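Local coordinates for water-soluble chlorophyll protein (Brassicaceae, PDB 5HPZ), which binds chlorophyll in a water-soluble beta-trefoil tetramer of the Kunitz inhibitor family and probably tunes the pigment's spectrum by deforming its ring, at residues Tyr62-Ala67 against Ser75-Ile80. Residues are numbered along the deposited sequence; the frame is centred on the assembly and turned at random.
Unlike the reference sequence in segment 62-67: A67 (reference Ile).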
loop_
_atom_site.group_PDB
_atom_site.type_symbol
_atom_site.label_atom_id
_atom_site.label_comp_id
_atom_site.label_asym_id
_atom_site.label_seq_id
_atom_site.Cartn_x
_atom_site.Cartn_y
_atom_site.Cartn_z
ATOM N N TYR A 62 -24.619 -13.458 -22.227
ATOM C CA TYR A 62 -25.092 -12.695 -23.368
ATOM C C TYR A 62 -25.792 -11.464 -22.923
ATOM O O TYR A 62 -26.467 -11.456 -21.914
ATOM C CB TYR A 62 -26.049 -13.503 -24.237
ATOM C CG TYR A 62 -25.379 -14.624 -25.003
ATOM C CD1 TYR A 62 -24.519 -14.356 -26.082
ATOM C CD2 TYR A 62 -25.616 -15.971 -24.656
ATOM C CE1 TYR A 62 -23.915 -15.398 -26.783
ATOM C CE2 TYR A 62 -25.008 -17.014 -25.339
ATOM C CZ TYR A 62 -24.159 -16.734 -26.411
ATOM O OH TYR A 62 -23.565 -17.816 -27.092
ATOM N N GLU A 63 -25.634 -10.421 -23.713
ATOM C CA GLU A 63 -26.316 -9.187 -23.497
ATOM C C GLU A 63 -26.220 -8.506 -24.843
ATOM O O GLU A 63 -25.095 -8.353 -25.370
ATOM C CB GLU A 63 -25.629 -8.346 -22.411
ATOM C CG GLU A 63 -26.086 -6.883 -22.380
ATOM C CD GLU A 63 -27.545 -6.735 -22.033
ATOM O OE1 GLU A 63 -28.046 -7.526 -21.171
ATOM O OE2 GLU A 63 -28.171 -5.827 -22.628
ATOM N N PRO A 64 -27.366 -8.172 -25.443
ATOM C CA PRO A 64 -28.692 -8.553 -24.910
ATOM C C PRO A 64 -28.916 -10.058 -25.017
ATOM O O PRO A 64 -28.025 -10.796 -25.512
ATOM C CB PRO A 64 -29.696 -7.780 -25.793
ATOM C CG PRO A 64 -28.896 -7.164 -26.905
ATOM C CD PRO A 64 -27.435 -7.145 -26.498
ATOM N N VAL A 65 -30.017 -10.519 -24.434
ATOM C CA VAL A 65 -30.847 -11.602 -25.015
ATOM C C VAL A 65 -30.202 -12.982 -25.270
ATOM O O VAL A 65 -29.561 -13.550 -24.397
ATOM C CB VAL A 65 -31.615 -11.037 -26.290
ATOM C CG1 VAL A 65 -30.741 -10.953 -27.565
ATOM C CG2 VAL A 65 -32.948 -11.759 -26.560
ATOM N N ILE A 66 -30.443 -13.545 -26.445
ATOM C CA ILE A 66 -30.091 -14.918 -26.778
ATOM C C ILE A 66 -30.695 -15.921 -25.800
ATOM O O ILE A 66 -30.007 -16.525 -24.952
ATOM C CB ILE A 66 -28.585 -15.073 -27.036
ATOM C CG1 ILE A 66 -28.225 -14.074 -28.152
ATOM C CG2 ILE A 66 -28.263 -16.522 -27.408
ATOM C CD1 ILE A 66 -26.836 -14.155 -28.706
ATOM N N ALA A 67 -32.018 -16.057 -25.949
ATOM C CA ALA A 67 -32.812 -17.082 -25.276
ATOM C C ALA A 67 -32.813 -18.265 -26.220
ATOM O O ALA A 67 -33.742 -18.453 -27.005
ATOM C CB ALA A 67 -34.233 -16.589 -24.991
ATOM N N SER A 75 -18.460 -13.336 -32.099
ATOM C CA SER A 75 -19.064 -12.248 -32.829
ATOM C C SER A 75 -20.424 -11.892 -32.238
ATOM O O SER A 75 -21.307 -11.356 -32.920
ATOM C CB SER A 75 -19.198 -12.597 -34.334
ATOM O OG SER A 75 -17.974 -13.039 -34.955
ATOM N N THR A 76 -20.604 -12.158 -30.958
ATOM C CA THR A 76 -21.904 -11.932 -30.347
ATOM C C THR A 76 -21.633 -11.233 -28.997
ATOM O O THR A 76 -20.746 -11.696 -28.231
ATOM C CB THR A 76 -22.685 -13.272 -30.157
ATOM O OG1 THR A 76 -22.602 -14.112 -31.343
ATOM C CG2 THR A 76 -24.164 -13.002 -29.785
ATOM N N THR A 77 -22.370 -10.141 -28.713
ATOM C CA THR A 77 -22.064 -9.308 -27.529
ATOM C C THR A 77 -22.392 -10.009 -26.216
ATOM O O THR A 77 -23.442 -10.632 -26.053
ATOM C CB THR A 77 -22.727 -7.930 -27.535
ATOM O OG1 THR A 77 -24.156 -8.064 -27.549
ATOM C CG2 THR A 77 -22.235 -7.143 -28.718
ATOM N N ILE A 78 -21.424 -9.955 -25.314
ATOM C CA ILE A 78 -21.533 -10.517 -24.020
ATOM C C ILE A 78 -21.024 -9.448 -23.048
ATOM O O ILE A 78 -20.364 -8.477 -23.457
ATOM C CB ILE A 78 -20.665 -11.789 -23.886
ATOM C CG1 ILE A 78 -19.184 -11.476 -24.196
ATOM C CG2 ILE A 78 -21.138 -12.879 -24.834
ATOM C CD1 ILE A 78 -18.236 -12.614 -23.886
ATOM N N ASN A 79 -21.344 -9.667 -21.778
ATOM C CA ASN A 79 -20.629 -9.065 -20.642
ATOM C C ASN A 79 -19.615 -10.074 -20.165
ATOM O O ASN A 79 -19.802 -11.303 -20.311
ATOM C CB ASN A 79 -21.569 -8.693 -19.477
ATOM C CG ASN A 79 -22.663 -7.695 -19.869
ATOM O OD1 ASN A 79 -23.801 -7.853 -19.451
ATOM N ND2 ASN A 79 -22.326 -6.670 -20.655
ATOM N N ILE A 80 -18.518 -9.550 -19.616
ATOM C CA ILE A 80 -17.480 -10.384 -18.998
ATOM C C ILE A 80 -17.390 -9.973 -17.536
ATOM O O ILE A 80 -17.254 -8.798 -17.217
ATOM C CB ILE A 80 -16.124 -10.173 -19.677
ATOM C CG1 ILE A 80 -16.232 -10.472 -21.174
ATOM C CG2 ILE A 80 -15.050 -11.003 -19.014
ATOM C CD1 ILE A 80 -14.989 -10.076 -21.961
#
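Y62 and I78 pair as antiparallel neighbours at a non-hydrogen-bonded site, CA to CA 4.2 Å, where strands 58-62 and 78-82 are joined by a long connection. One residue on, E63 N donates to T77 O at 3.2 Å; the N-H...O angle of 173° is nearly straight, although the donor stands above the carbonyl plane. The packed part lies inward. The Y62 ring, with CG anti to its own carbonyl carbon (chi1 -70°), swings back beside 76-78: I78 CG2 meets CD1 (3.9 Å) and T76 CG2 meets CE1 (3.8 Å), both obliquely, with T77 O near the ring edge, while its OH binds Y73 N. N79 and E63 have amide and carboxylate planes 7° apart; N79 OD1 lies 3.5 Å from the E63 CB methylene, and N79 ND2 is held by the backbone oxygens of S122 and R117. A leucine here would probably take this donor from both oxygens and free the adjoining loop to shift. Outward the contact thins to exposed P64, following a cis peptide bond. One backbone hydrogen bond and the N79 amide thus tie down the start of this connection, whereas the largely exposed residues beyond gain little from the opposing segment.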